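PDB 6WT2: putative NAD(P)H-flavin oxidoreductase from Neisseria meningitidis serogroup A / serotype 4A, which probably uses FMN and NAD(P)H to reduce nitro compounds, chloramphenicol among them. Local coordinates for residues C168-E171 / G172-Y175. Residues are numbered along the deposited sequence; the frame is centred on the assembly and turned at random.
Sequences CPVE and GFNY. With FMN (flavin mononucleotide), chain G; NIO (nicotinic acid), chain H.
Phe173 N donates a hydrogen bond back to Glu171 O at 2.8 Å, closing an inverse gamma turn centred on Gly172; the bond is bent, 141° at the hydrogen, as so tight a turn requires. The same Glu171 O lies over one face of the Phe173 ring, toward its rim, and meets Tyr175 CE2 near the plane of the second ring. Phe173 CE1 in turn sits over the centre of the Tyr175 ring.

The side chain to follow is Glu171. Its CB rests against Gly172 N and, on the cofactor side, FMN C6. With CG anti to the carbonyl carbon (chi1 -80°) and the chain extended beyond, CG passes between FMN C6 and Tyr175 OH, 3.5 Å away and itself hydrogen-bonded to Ser197 O. CD lies against FMN C7M, and OE2 carries on to the same methyl carbon at 3.2 Å. The buried carboxylate is well satisfied: OE2 is hydrogen-bonded to Tyr150 and to Gln148 of the second subunit, OE1 to Ser49 and Trp144 of that subunit.

The turn also presents its amides to the flavin: Glu171 N is hydrogen-bonded to FMN N5 at 3.0 Å, and Gly172 N to FMN O4 at 2.8 Å, while Gly172 CA approaches NIO C5 at 3.4 Å. This FMN-binding turn leads from strand 166-170 to helix 175-185, N-capped by Asn174, with Phe173 and Tyr175 packed on strand 194-203 beside the subunit interface.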
loop_
_atom_site.group_PDB
_atom_site.type_symbol
_atom_site.label_atom_id
_atom_site.label_comp_id
_atom_site.label_asym_id
_atom_site.label_seq_id
_atom_site.Cartn_x
_atom_site.Cartn_y
_atom_site.Cartn_z
ATOM N N CYS A 168 1.089 8.381 -11.739
ATOM C CA CYS A 168 -0.163 8.774 -11.055
ATOM C C CYS A 168 -0.869 7.491 -10.632
ATOM O O CYS A 168 -1.050 6.596 -11.477
ATOM C CB CYS A 168 -1.100 9.606 -11.935
ATOM S SG CYS A 168 -2.505 10.368 -11.026
ATOM N N PRO A 169 -1.260 7.358 -9.368
ATOM C CA PRO A 169 -2.141 6.251 -8.977
ATOM C C PRO A 169 -3.563 6.558 -9.425
ATOM O O PRO A 169 -3.965 7.720 -9.519
ATOM C CB PRO A 169 -2.030 6.227 -7.441
ATOM C CG PRO A 169 -1.320 7.554 -7.039
ATOM C CD PRO A 169 -1.124 8.366 -8.298
ATOM N N VAL A 170 -4.332 5.506 -9.719
ATOM C CA VAL A 170 -5.644 5.704 -10.339
ATOM C C VAL A 170 -6.664 4.730 -9.760
ATOM O O VAL A 170 -6.532 3.508 -9.928
ATOM C CB VAL A 170 -5.604 5.548 -11.873
ATOM C CG1 VAL A 170 -7.019 5.720 -12.445
ATOM C CG2 VAL A 170 -4.653 6.566 -12.505
ATOM N N GLU A 171 -7.708 5.278 -9.126
ATOM C CA GLU A 171 -8.925 4.553 -8.786
ATOM C C GLU A 171 -10.128 5.048 -9.570
ATOM O O GLU A 171 -11.207 4.454 -9.461
ATOM C CB GLU A 171 -9.246 4.677 -7.282
ATOM C CG GLU A 171 -8.443 3.755 -6.375
ATOM C CD GLU A 171 -8.671 4.094 -4.900
ATOM O OE1 GLU A 171 -9.447 5.037 -4.627
ATOM O OE2 GLU A 171 -8.088 3.434 -4.019
ATOM N N GLY A 172 -9.974 6.118 -10.348
ATOM C CA GLY A 172 -11.110 6.764 -10.974
ATOM C C GLY A 172 -11.600 6.067 -12.230
ATOM O O GLY A 172 -11.469 6.589 -13.342
ATOM N N PHE A 173 -12.180 4.885 -12.061
ATOM C CA PHE A 173 -12.772 4.172 -13.180
ATOM C C PHE A 173 -13.871 3.269 -12.653
ATOM O O PHE A 173 -13.911 2.941 -11.465
ATOM C CB PHE A 173 -11.726 3.365 -13.942
ATOM C CG PHE A 173 -10.905 2.442 -13.072
ATOM C CD1 PHE A 173 -11.351 1.158 -12.785
ATOM C CD2 PHE A 173 -9.676 2.847 -12.576
ATOM C CE1 PHE A 173 -10.601 0.300 -12.006
ATOM C CE2 PHE A 173 -8.908 1.991 -11.804
ATOM C CZ PHE A 173 -9.376 0.716 -11.509
ATOM N N ASN A 174 -14.772 2.880 -13.547
ATOM C CA ASN A 174 -15.797 1.921 -13.165
ATOM C C ASN A 174 -15.163 0.543 -13.037
ATOM O O ASN A 174 -14.645 -0.011 -14.012
ATOM C CB ASN A 174 -16.939 1.910 -14.177
ATOM C CG ASN A 174 -18.097 1.044 -13.721
ATOM O OD1 ASN A 174 -18.074 -0.175 -13.879
ATOM N ND2 ASN A 174 -19.113 1.669 -13.142
ATOM N N TYR A 175 -15.185 -0.008 -11.825
ATOM C CA TYR A 175 -14.444 -1.242 -11.582
ATOM C C TYR A 175 -15.082 -2.433 -12.288
ATOM O O TYR A 175 -14.374 -3.308 -12.802
ATOM C CB TYR A 175 -14.344 -1.494 -10.082
ATOM C CG TYR A 175 -13.110 -0.888 -9.467
ATOM C CD1 TYR A 175 -12.106 -1.698 -8.948
ATOM C CD2 TYR A 175 -12.938 0.499 -9.419
ATOM C CE1 TYR A 175 -10.964 -1.147 -8.375
ATOM C CE2 TYR A 175 -11.794 1.060 -8.849
ATOM C CZ TYR A 175 -10.820 0.234 -8.320
ATOM O OH TYR A 175 -9.681 0.780 -7.768
HETATM N N1 FMN G . -5.539 11.126 -9.317
HETATM C C2 FMN G . -6.328 11.271 -10.412
HETATM O O2 FMN G . -6.214 12.317 -11.089
HETATM N N3 FMN G . -7.196 10.326 -10.816
HETATM C C4 FMN G . -7.407 9.199 -10.121
HETATM O O4 FMN G . -8.158 8.287 -10.534
HETATM C C4A FMN G . -6.602 8.981 -8.908
HETATM N N5 FMN G . -6.836 7.917 -8.117
HETATM C C5A FMN G . -6.024 7.674 -7.053
HETATM C C6 FMN G . -6.055 6.416 -6.447
HETATM C C7 FMN G . -5.231 6.168 -5.359
HETATM C C7M FMN G . -5.252 4.821 -4.670
HETATM C C8 FMN G . -4.285 7.210 -4.888
HETATM C C8M FMN G . -3.319 6.882 -3.775
HETATM C C9 FMN G . -4.205 8.437 -5.536
HETATM C C9A FMN G . -5.001 8.678 -6.650
HETATM N N10 FMN G . -4.900 9.901 -7.351
HETATM C C10 FMN G . -5.726 10.094 -8.465
HETATM C "C1'" FMN G . -3.914 10.916 -6.958
HETATM C "C2'" FMN G . -4.363 11.735 -5.740
HETATM O "O2'" FMN G . -5.385 12.702 -6.098
HETATM C "C3'" FMN G . -3.109 12.378 -5.156
HETATM O "O3'" FMN G . -2.239 11.326 -4.691
HETATM C "C4'" FMN G . -3.342 13.333 -3.978
HETATM O "O4'" FMN G . -4.218 14.381 -4.376
HETATM C "C5'" FMN G . -2.025 13.915 -3.490
HETATM O "O5'" FMN G . -1.350 14.604 -4.537
HETATM P P FMN G . 0.163 14.168 -4.887
HETATM O O1P FMN G . 0.013 12.677 -5.068
HETATM O O2P FMN G . 0.592 14.890 -6.131
HETATM O O3P FMN G . 1.029 14.469 -3.697
HETATM N N NIO H . -11.038 10.156 -9.120
HETATM C C1 NIO H . -10.109 11.032 -8.724
HETATM C C2 NIO H . -9.372 10.786 -7.576
HETATM C C3 NIO H . -9.586 9.635 -6.834
HETATM C C4 NIO H . -10.560 8.752 -7.265
HETATM C C5 NIO H . -11.272 9.040 -8.420
HETATM C C6 NIO H . -8.335 11.763 -7.132
HETATM O O1 NIO H . -7.563 11.410 -6.235
HETATM O O2 NIO H . -8.274 12.884 -7.673
#